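Local coordinates for protein glucose-6-phosphate 1-dehydrogenase (Kluyveromyces lactis, PDB 7E6I) that catalyses the NADP-dependent oxidation of glucose 6-phosphate to 6-phosphogluconolactone, the first step of the oxidative pentose phosphate pathway, at residues S127-V132 with V149-P154; R118-A123 with S134-N139. One frame throughout, in Å; residues are numbered along the deposited sequence.

In the fold
In the NAD-binding domain one beta-alpha-beta unit is enough to generate both contacts. From the N terminus, the chain runs through strand 117-122, turns into helix 126-139, and returns as strand 146-152, parallel to the first and its neighbour in the sheet. Contact 2 closes the strand-to-helix loop, folding the second half of the helix back over residues 118-123. Contact 1 closes the helix-to-strand loop, laying residues 127-132 at the start of the helix against 149-154. The segments alternate along the chain, so the two loops cross. I150 N bonding to F120 O, and L122 N to I150 O, stitch the strands together, and V151 packs on L122 between the two contacts.

Contact 1: S127-V132 with V149-P154; sequences SIFIDV and VIVEKP. With BG6 (6-O-phosphono-beta-D-glucopyranose), chain B.
The second half of a beta-alpha-beta crossover in the Rossmann-type domain brings F129, on helix 126-139, down onto V151 of strand 146-152. One methyl group does most of the work: V151 CG1 sits over the middle of the F129 ring, 3.4 Å from its centroid and only 5° off the ring normal, a nearly axial CH-pi contact. All six ring carbons are therefore at similar range, with F129 CE1 at 3.5 Å from V151 CG1. Behind that methyl, V151 CB reaches the far end of the ring, 3.7 Å from F129 CZ. The phenyl gets there because its CG stands anti to the carbonyl carbon (chi1 -67°), which sends the ring out from the helix toward the strand. Its rim is met as well: the carbonyl oxygen E152 O lies in the ring plane, 3.8 Å from F129 CZ. With an alanine in place of F129, V151 CG1 would probably lose the flat surface it rests on, and a gap would be likely to open between helix and strand.

Just past the strand, the K153 side chain reaches the substrate. K153 precedes a cis peptide bond to P154, and its chain, bent at chi2 (101°), carries NZ to the sugar, where it donates a 2.9 Å hydrogen bond to BG6 O1, the anomeric hydroxyl oxygen. K153 NZ also bonds to D240 O, while the sugar phosphate is also hydrogen-bonded by D240, H183 and H245, among others. Within the sheet, strand 146-152 runs between strands 117-122 and 178-181, and on the helix I130 packs on helix 159-169.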
ATOM      1  N   SER A 127     -14.916 -11.934   3.098  1.00 44.18           N
ATOM      2  CA  SER A 127     -16.000 -12.882   3.327  1.00 45.53           C
ATOM      3  C   SER A 127     -16.961 -12.951   2.157  1.00 45.22           C
ATOM      4  O   SER A 127     -17.781 -13.871   2.102  1.00 48.57           O
ATOM      5  CB  SER A 127     -16.766 -12.525   4.599  1.00 45.59           C
ATOM      6  OG  SER A 127     -17.266 -11.204   4.530  1.00 50.03           O
ATOM      7  N   ILE A 128     -16.872 -12.020   1.215  1.00 47.15           N
ATOM      8  CA  ILE A 128     -17.713 -12.051   0.030  1.00 45.91           C
ATOM      9  C   ILE A 128     -16.920 -12.326  -1.260  1.00 45.25           C
ATOM     10  O   ILE A 128     -17.519 -12.824  -2.229  1.00 46.15           O
ATOM     11  CB  ILE A 128     -18.551 -10.754  -0.063  1.00 43.92           C
ATOM     12  CG1 ILE A 128     -19.389 -10.632   1.222  1.00 48.30           C
ATOM     13  CG2 ILE A 128     -19.533 -10.772  -1.220  1.00 41.42           C
ATOM     14  CD1 ILE A 128     -19.655  -9.229   1.723  1.00 44.07           C
ATOM     15  N   PHE A 129     -15.589 -12.100  -1.277  1.00 45.15           N
ATOM     16  CA  PHE A 129     -14.720 -12.523  -2.385  1.00 44.58           C
ATOM     17  C   PHE A 129     -15.031 -13.918  -2.845  1.00 43.90           C
ATOM     18  O   PHE A 129     -15.240 -14.162  -4.037  1.00 46.29           O
ATOM     19  CB  PHE A 129     -13.225 -12.622  -2.032  1.00 46.33           C
ATOM     20  CG  PHE A 129     -12.559 -11.368  -1.732  1.00 44.11           C
ATOM     21  CD1 PHE A 129     -13.183 -10.163  -1.920  1.00 43.35           C
ATOM     22  CD2 PHE A 129     -11.281 -11.408  -1.209  1.00 44.32           C
ATOM     23  CE1 PHE A 129     -12.537  -9.008  -1.592  1.00 45.93           C
ATOM     24  CE2 PHE A 129     -10.636 -10.261  -0.863  1.00 44.44           C
ATOM     25  CZ  PHE A 129     -11.260  -9.050  -1.060  1.00 46.98           C
ATOM     26  N   ILE A 130     -14.903 -14.863  -1.907  1.00 42.10           N
ATOM     27  CA  ILE A 130     -14.888 -16.271  -2.277  1.00 46.02           C
ATOM     28  C   ILE A 130     -16.218 -16.662  -2.901  1.00 48.84           C
ATOM     29  O   ILE A 130     -16.261 -17.434  -3.872  1.00 48.25           O
ATOM     30  CB  ILE A 130     -14.536 -17.146  -1.058  1.00 44.22           C
ATOM     31  CG1 ILE A 130     -13.040 -17.133  -0.819  1.00 43.53           C
ATOM     32  CG2 ILE A 130     -14.902 -18.583  -1.317  1.00 46.72           C
ATOM     33  CD1 ILE A 130     -12.227 -17.523  -2.039  1.00 47.18           C
ATOM     34  N   ASP A 131     -17.319 -16.122  -2.382  1.00 44.27           N
ATOM     35  CA  ASP A 131     -18.593 -16.374  -3.030  1.00 46.44           C
ATOM     36  C   ASP A 131     -18.588 -15.814  -4.442  1.00 44.44           C
ATOM     37  O   ASP A 131     -18.863 -16.541  -5.401  1.00 46.81           O
ATOM     38  CB  ASP A 131     -19.741 -15.797  -2.197  1.00 50.50           C
ATOM     39  CG  ASP A 131     -19.896 -16.500  -0.857  1.00 55.37           C
ATOM     40  OD1 ASP A 131     -19.223 -17.536  -0.669  1.00 59.00           O
ATOM     41  OD2 ASP A 131     -20.678 -16.029   0.010  1.00 60.12           O
ATOM     42  N   VAL A 132     -18.232 -14.535  -4.598  1.00 42.74           N
ATOM     43  CA  VAL A 132     -18.262 -13.924  -5.927  1.00 43.41           C
ATOM     44  C   VAL A 132     -17.283 -14.613  -6.866  1.00 43.40           C
ATOM     45  O   VAL A 132     -17.581 -14.832  -8.047  1.00 45.03           O
ATOM     46  CB  VAL A 132     -17.980 -12.416  -5.840  1.00 43.44           C
ATOM     47  CG1 VAL A 132     -18.010 -11.796  -7.244  1.00 40.85           C
ATOM     48  CG2 VAL A 132     -18.983 -11.752  -4.912  1.00 42.45           C
ATOM     49  N   VAL A 149      -9.307 -10.397 -12.118  1.00 34.15           N
ATOM     50  CA  VAL A 149     -10.058  -9.929 -10.961  1.00 34.43           C
ATOM     51  C   VAL A 149      -9.105  -9.220 -10.002  1.00 34.28           C
ATOM     52  O   VAL A 149      -8.003  -9.706  -9.729  1.00 32.79           O
ATOM     53  CB  VAL A 149     -10.848 -11.063 -10.273  1.00 36.87           C
ATOM     54  CG1 VAL A 149     -10.427 -12.442 -10.778  1.00 34.40           C
ATOM     55  CG2 VAL A 149     -10.767 -10.958  -8.753  1.00 36.16           C
ATOM     56  N   ILE A 150      -9.525  -8.049  -9.533  1.00 35.85           N
ATOM     57  CA  ILE A 150      -8.802  -7.268  -8.545  1.00 34.05           C
ATOM     58  C   ILE A 150      -9.453  -7.488  -7.189  1.00 32.76           C
ATOM     59  O   ILE A 150     -10.674  -7.337  -7.046  1.00 34.48           O
ATOM     60  CB  ILE A 150      -8.809  -5.775  -8.908  1.00 33.45           C
ATOM     61  CG1 ILE A 150      -8.016  -5.520 -10.182  1.00 34.57           C
ATOM     62  CG2 ILE A 150      -8.247  -4.955  -7.772  1.00 31.65           C
ATOM     63  CD1 ILE A 150      -8.360  -4.198 -10.822  1.00 34.81           C
ATOM     64  N   VAL A 151      -8.644  -7.847  -6.194  1.00 31.28           N
ATOM     65  CA  VAL A 151      -9.059  -7.823  -4.802  1.00 31.46           C
ATOM     66  C   VAL A 151      -8.033  -7.027  -4.016  1.00 34.06           C
ATOM     67  O   VAL A 151      -6.860  -6.927  -4.388  1.00 31.52           O
ATOM     68  CB  VAL A 151      -9.234  -9.230  -4.190  1.00 35.26           C
ATOM     69  CG1 VAL A 151     -10.637  -9.746  -4.471  1.00 38.08           C
ATOM     70  CG2 VAL A 151      -8.184 -10.186  -4.716  1.00 30.41           C
ATOM     71  N   GLU A 152      -8.496  -6.472  -2.904  1.00 37.86           N
ATOM     72  CA  GLU A 152      -7.731  -5.529  -2.110  1.00 36.97           C
ATOM     73  C   GLU A 152      -7.515  -6.090  -0.711  1.00 36.02           C
ATOM     74  O   GLU A 152      -8.347  -6.842  -0.197  1.00 38.63           O
ATOM     75  CB  GLU A 152      -8.470  -4.195  -2.043  1.00 40.40           C
ATOM     76  CG  GLU A 152      -7.680  -3.084  -1.422  1.00 40.81           C
ATOM     77  CD  GLU A 152      -8.274  -1.724  -1.716  1.00 47.80           C
ATOM     78  OE1 GLU A 152      -9.174  -1.616  -2.609  1.00 45.82           O
ATOM     79  OE2 GLU A 152      -7.821  -0.767  -1.041  1.00 50.53           O
ATOM     80  N   LYS A 153      -6.389  -5.727  -0.098  1.00 34.90           N
ATOM     81  CA  LYS A 153      -6.097  -6.214   1.237  1.00 36.19           C
ATOM     82  C   LYS A 153      -7.155  -5.693   2.212  1.00 37.80           C
ATOM     83  O   LYS A 153      -7.743  -4.633   1.990  1.00 38.93           O
ATOM     84  CB  LYS A 153      -4.692  -5.784   1.669  1.00 37.71           C
ATOM     85  CG  LYS A 153      -4.557  -4.313   2.057  1.00 38.56           C
ATOM     86  CD  LYS A 153      -4.557  -4.119   3.577  1.00 40.03           C
ATOM     87  CE  LYS A 153      -4.156  -2.680   3.980  1.00 41.15           C
ATOM     88  NZ  LYS A 153      -4.661  -2.278   5.346  1.00 43.23           N
ATOM     89  N   PRO A 154      -7.407  -6.408   3.322  1.00 37.05           N
ATOM     90  CA  PRO A 154      -6.690  -7.567   3.863  1.00 38.58           C
ATOM     91  C   PRO A 154      -7.080  -8.912   3.249  1.00 38.25           C
ATOM     92  O   PRO A 154      -8.242  -9.134   2.896  1.00 40.89           O
ATOM     93  CB  PRO A 154      -7.079  -7.530   5.340  1.00 37.33           C
ATOM     94  CG  PRO A 154      -8.483  -7.045   5.306  1.00 35.03           C
ATOM     95  CD  PRO A 154      -8.602  -6.107   4.128  1.00 37.26           C
TER
HETATM   96  C1  BG6 B 501      -5.168   1.735   5.461  1.00 39.80           C
HETATM   97  C2  BG6 B 501      -5.258   1.644   6.984  1.00 38.13           C
HETATM   98  O1  BG6 B 501      -4.744   0.572   4.869  1.00 37.90           O
HETATM   99  O5  BG6 B 501      -4.177   2.800   5.093  1.00 41.80           O
HETATM  100  C3  BG6 B 501      -5.610   2.958   7.589  1.00 36.83           C
HETATM  101  O2  BG6 B 501      -6.215   0.656   7.392  1.00 35.89           O
HETATM  102  C4  BG6 B 501      -4.606   4.004   7.229  1.00 39.08           C
HETATM  103  O3  BG6 B 501      -5.631   2.856   9.038  1.00 36.64           O
HETATM  104  C5  BG6 B 501      -4.467   4.113   5.710  1.00 41.46           C
HETATM  105  O4  BG6 B 501      -5.022   5.252   7.799  1.00 41.67           O
HETATM  106  C6  BG6 B 501      -3.349   5.024   5.281  1.00 43.35           C
HETATM  107  O6  BG6 B 501      -3.314   5.029   3.866  1.00 45.33           O
HETATM  108  P   BG6 B 501      -2.830   6.421   3.103  1.00 49.16           P
HETATM  109  O1P BG6 B 501      -1.496   6.700   3.769  1.00 40.50           O
HETATM  110  O2P BG6 B 501      -3.853   7.496   3.360  1.00 42.76           O
HETATM  111  O3P BG6 B 501      -2.690   6.257   1.590  1.00 36.04           O

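Contact 2: R118-A123 with S134-N139; sequences RLFYLA and SKLKEN
L136 lays its two methyls along the F120 ring, an example of helix-on-sheet packing in which one leucine carries this end of the interface. L136 CD2 stands over the ring face, 3.8 Å from the centroid and 22° off the normal, and so is displaced toward the rim; its nearest ring atom is F120 CE1, at 3.5 Å. The other branch, L136 CD1, sits nearer the root of the phenyl, 3.9 Å from F120 CG. L136 CG, anti to its carbonyl carbon (chi1 -71°), carries this fork toward the strand. A looser touch extends the patch along the strand, where L122 CD1 comes within 4.5 Å of L136 CD1. F120 and L136 run past one another from strand and helix.

Away from the ring, the helix turn that carries L136 is tied by polar groups, on the side where helix 94-110 packs. N139 ND2 reaches back to K135 O at 3.0 Å, in the plane of its own amide, and that carbonyl also takes the regular helical bond from N139 N. K135 NZ forms a salt bridge with E138 OE2 at 3.0 Å, on its syn side and somewhat out of the carboxylate plane. D94 OD1 forms a salt bridge with K135 NZ and accepts a hydrogen bond from N139 ND2. F120 is flanked by T12 and F14 of strand 10-14, and L122 by V149 of strand 146-152.

The interface itself is wholly apolar, buried methyls on one aromatic face, so its hold probably rests on shape and exclusion of water, while the polar bonds described here lie to its side.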
ATOM      1  N   ARG A 118     -12.208  -8.784 -19.890  1.00 42.41           N
ATOM      2  CA  ARG A 118     -13.073  -8.470 -18.755  1.00 44.97           C
ATOM      3  C   ARG A 118     -12.261  -8.263 -17.483  1.00 42.82           C
ATOM      4  O   ARG A 118     -11.470  -9.132 -17.088  1.00 38.38           O
ATOM      5  CB  ARG A 118     -14.112  -9.582 -18.538  1.00 45.90           C
ATOM      6  CG  ARG A 118     -14.913  -9.898 -19.790  1.00 47.07           C
ATOM      7  CD  ARG A 118     -15.873 -11.033 -19.581  1.00 50.93           C
ATOM      8  NE  ARG A 118     -16.632 -11.322 -20.793  1.00 53.68           N
ATOM      9  CZ  ARG A 118     -17.096 -12.525 -21.107  1.00 54.06           C
ATOM     10  NH1 ARG A 118     -16.878 -13.555 -20.298  1.00 55.85           N
ATOM     11  NH2 ARG A 118     -17.781 -12.697 -22.222  1.00 54.68           N
ATOM     12  N   LEU A 119     -12.466  -7.114 -16.841  1.00 39.64           N
ATOM     13  CA  LEU A 119     -11.883  -6.816 -15.542  1.00 39.13           C
ATOM     14  C   LEU A 119     -13.002  -6.819 -14.504  1.00 38.91           C
ATOM     15  O   LEU A 119     -14.031  -6.162 -14.690  1.00 40.33           O
ATOM     16  CB  LEU A 119     -11.151  -5.466 -15.557  1.00 37.54           C
ATOM     17  CG  LEU A 119     -10.409  -5.015 -14.283  1.00 39.13           C
ATOM     18  CD1 LEU A 119      -9.248  -5.955 -13.990  1.00 37.63           C
ATOM     19  CD2 LEU A 119      -9.905  -3.560 -14.371  1.00 34.68           C
ATOM     20  N   PHE A 120     -12.813  -7.582 -13.432  1.00 37.47           N
ATOM     21  CA  PHE A 120     -13.731  -7.604 -12.297  1.00 37.33           C
ATOM     22  C   PHE A 120     -13.036  -6.973 -11.099  1.00 35.59           C
ATOM     23  O   PHE A 120     -12.087  -7.548 -10.556  1.00 36.89           O
ATOM     24  CB  PHE A 120     -14.161  -9.034 -11.983  1.00 37.25           C
ATOM     25  CG  PHE A 120     -14.900  -9.696 -13.099  1.00 40.30           C
ATOM     26  CD1 PHE A 120     -16.245  -9.429 -13.315  1.00 40.42           C
ATOM     27  CD2 PHE A 120     -14.245 -10.568 -13.952  1.00 40.92           C
ATOM     28  CE1 PHE A 120     -16.929 -10.035 -14.356  1.00 42.98           C
ATOM     29  CE2 PHE A 120     -14.925 -11.178 -14.996  1.00 42.27           C
ATOM     30  CZ  PHE A 120     -16.265 -10.908 -15.202  1.00 43.53           C
ATOM     31  N   TYR A 121     -13.500  -5.796 -10.692  1.00 34.38           N
ATOM     32  CA  TYR A 121     -12.999  -5.144  -9.484  1.00 36.67           C
ATOM     33  C   TYR A 121     -13.906  -5.515  -8.313  1.00 36.18           C
ATOM     34  O   TYR A 121     -15.094  -5.176  -8.316  1.00 36.49           O
ATOM     35  CB  TYR A 121     -12.939  -3.623  -9.661  1.00 34.04           C
ATOM     36  CG  TYR A 121     -12.069  -2.940  -8.633  1.00 35.07           C
ATOM     37  CD1 TYR A 121     -12.380  -3.002  -7.270  1.00 35.20           C
ATOM     38  CD2 TYR A 121     -10.921  -2.250  -9.017  1.00 33.30           C
ATOM     39  CE1 TYR A 121     -11.577  -2.394  -6.323  1.00 35.53           C
ATOM     40  CE2 TYR A 121     -10.108  -1.637  -8.075  1.00 33.08           C
ATOM     41  CZ  TYR A 121     -10.435  -1.706  -6.734  1.00 34.73           C
ATOM     42  OH  TYR A 121      -9.621  -1.093  -5.800  1.00 36.09           O
ATOM     43  N   LEU A 122     -13.343  -6.176  -7.300  1.00 35.65           N
ATOM     44  CA  LEU A 122     -14.144  -6.724  -6.199  1.00 39.31           C
ATOM     45  C   LEU A 122     -14.031  -5.826  -4.965  1.00 39.74           C
ATOM     46  O   LEU A 122     -13.287  -6.099  -4.023  1.00 40.21           O
ATOM     47  CB  LEU A 122     -13.709  -8.155  -5.889  1.00 37.69           C
ATOM     48  CG  LEU A 122     -14.331  -9.317  -6.663  1.00 37.60           C
ATOM     49  CD1 LEU A 122     -14.340  -9.066  -8.152  1.00 38.93           C
ATOM     50  CD2 LEU A 122     -13.584 -10.592  -6.347  1.00 36.83           C
ATOM     51  N   ALA A 123     -14.809  -4.740  -4.960  1.00 36.85           N
ATOM     52  CA  ALA A 123     -14.767  -3.767  -3.864  1.00 35.51           C
ATOM     53  C   ALA A 123     -15.570  -4.274  -2.665  1.00 39.74           C
ATOM     54  O   ALA A 123     -16.549  -3.674  -2.223  1.00 41.88           O
ATOM     55  CB  ALA A 123     -15.285  -2.418  -4.338  1.00 35.05           C
ATOM     56  N   SER A 134     -16.222 -17.774  -6.790  1.00 44.24           N
ATOM     57  CA  SER A 134     -16.929 -18.988  -7.190  1.00 48.87           C
ATOM     58  C   SER A 134     -17.935 -18.699  -8.292  1.00 51.11           C
ATOM     59  O   SER A 134     -17.910 -19.330  -9.357  1.00 51.31           O
ATOM     60  CB  SER A 134     -17.646 -19.615  -5.992  1.00 47.63           C
ATOM     61  OG  SER A 134     -16.724 -19.993  -4.994  1.00 50.78           O
ATOM     62  N   LYS A 135     -18.818 -17.731  -8.060  1.00 47.05           N
ATOM     63  CA  LYS A 135     -19.881 -17.462  -9.019  1.00 49.30           C
ATOM     64  C   LYS A 135     -19.322 -17.045 -10.377  1.00 49.10           C
ATOM     65  O   LYS A 135     -19.763 -17.544 -11.418  1.00 49.12           O
ATOM     66  CB  LYS A 135     -20.813 -16.396  -8.461  1.00 50.64           C
ATOM     67  CG  LYS A 135     -21.587 -16.837  -7.237  1.00 52.68           C
ATOM     68  CD  LYS A 135     -22.625 -17.874  -7.589  1.00 54.66           C
ATOM     69  CE  LYS A 135     -22.924 -18.755  -6.390  1.00 58.90           C
ATOM     70  NZ  LYS A 135     -23.216 -20.157  -6.780  1.00 65.26           N
ATOM     71  N   LEU A 136     -18.349 -16.126 -10.390  1.00 49.03           N
ATOM     72  CA  LEU A 136     -17.714 -15.747 -11.651  1.00 49.04           C
ATOM     73  C   LEU A 136     -17.115 -16.955 -12.358  1.00 47.18           C
ATOM     74  O   LEU A 136     -17.217 -17.085 -13.584  1.00 48.81           O
ATOM     75  CB  LEU A 136     -16.630 -14.701 -11.407  1.00 45.96           C
ATOM     76  CG  LEU A 136     -17.054 -13.297 -11.009  1.00 45.04           C
ATOM     77  CD1 LEU A 136     -15.809 -12.508 -10.595  1.00 39.48           C
ATOM     78  CD2 LEU A 136     -17.783 -12.628 -12.154  1.00 40.32           C
ATOM     79  N   LYS A 137     -16.483 -17.847 -11.601  1.00 47.73           N
ATOM     80  CA  LYS A 137     -15.874 -19.027 -12.202  1.00 48.48           C
ATOM     81  C   LYS A 137     -16.924 -20.037 -12.661  1.00 48.79           C
ATOM     82  O   LYS A 137     -16.738 -20.688 -13.692  1.00 50.84           O
ATOM     83  CB  LYS A 137     -14.896 -19.654 -11.208  1.00 43.42           C
ATOM     84  CG  LYS A 137     -14.043 -20.770 -11.764  1.00 44.27           C
ATOM     85  CD  LYS A 137     -13.169 -20.334 -12.946  1.00 44.53           C
ATOM     86  CE  LYS A 137     -12.158 -21.431 -13.294  1.00 41.63           C
ATOM     87  NZ  LYS A 137     -11.192 -21.012 -14.351  1.00 51.50           N
ATOM     88  N   GLU A 138     -18.027 -20.186 -11.920  1.00 50.33           N
ATOM     89  CA  GLU A 138     -19.075 -21.125 -12.317  1.00 53.09           C
ATOM     90  C   GLU A 138     -19.911 -20.607 -13.482  1.00 52.34           C
ATOM     91  O   GLU A 138     -20.385 -21.408 -14.295  1.00 50.65           O
ATOM     92  CB  GLU A 138     -20.009 -21.444 -11.136  1.00 57.60           C
ATOM     93  CG  GLU A 138     -19.327 -21.910  -9.824  1.00 60.99           C
ATOM     94  CD  GLU A 138     -20.167 -21.634  -8.545  1.00 69.84           C
ATOM     95  OE1 GLU A 138     -20.269 -22.527  -7.667  1.00 73.04           O
ATOM     96  OE2 GLU A 138     -20.723 -20.518  -8.405  1.00 68.56           O
ATOM     97  N   ASN A 139     -20.104 -19.290 -13.586  1.00 52.68           N
ATOM     98  CA  ASN A 139     -21.093 -18.726 -14.497  1.00 50.04           C
ATOM     99  C   ASN A 139     -20.527 -17.806 -15.567  1.00 50.55           C
ATOM    100  O   ASN A 139     -21.063 -17.787 -16.673  1.00 52.86           O
ATOM    101  CB  ASN A 139     -22.157 -17.946 -13.707  1.00 48.98           C
ATOM    102  CG  ASN A 139     -22.941 -18.829 -12.752  1.00 55.88           C
ATOM    103  OD1 ASN A 139     -23.934 -19.449 -13.131  1.00 58.86           O
ATOM    104  ND2 ASN A 139     -22.494 -18.897 -11.504  1.00 57.55           N
TER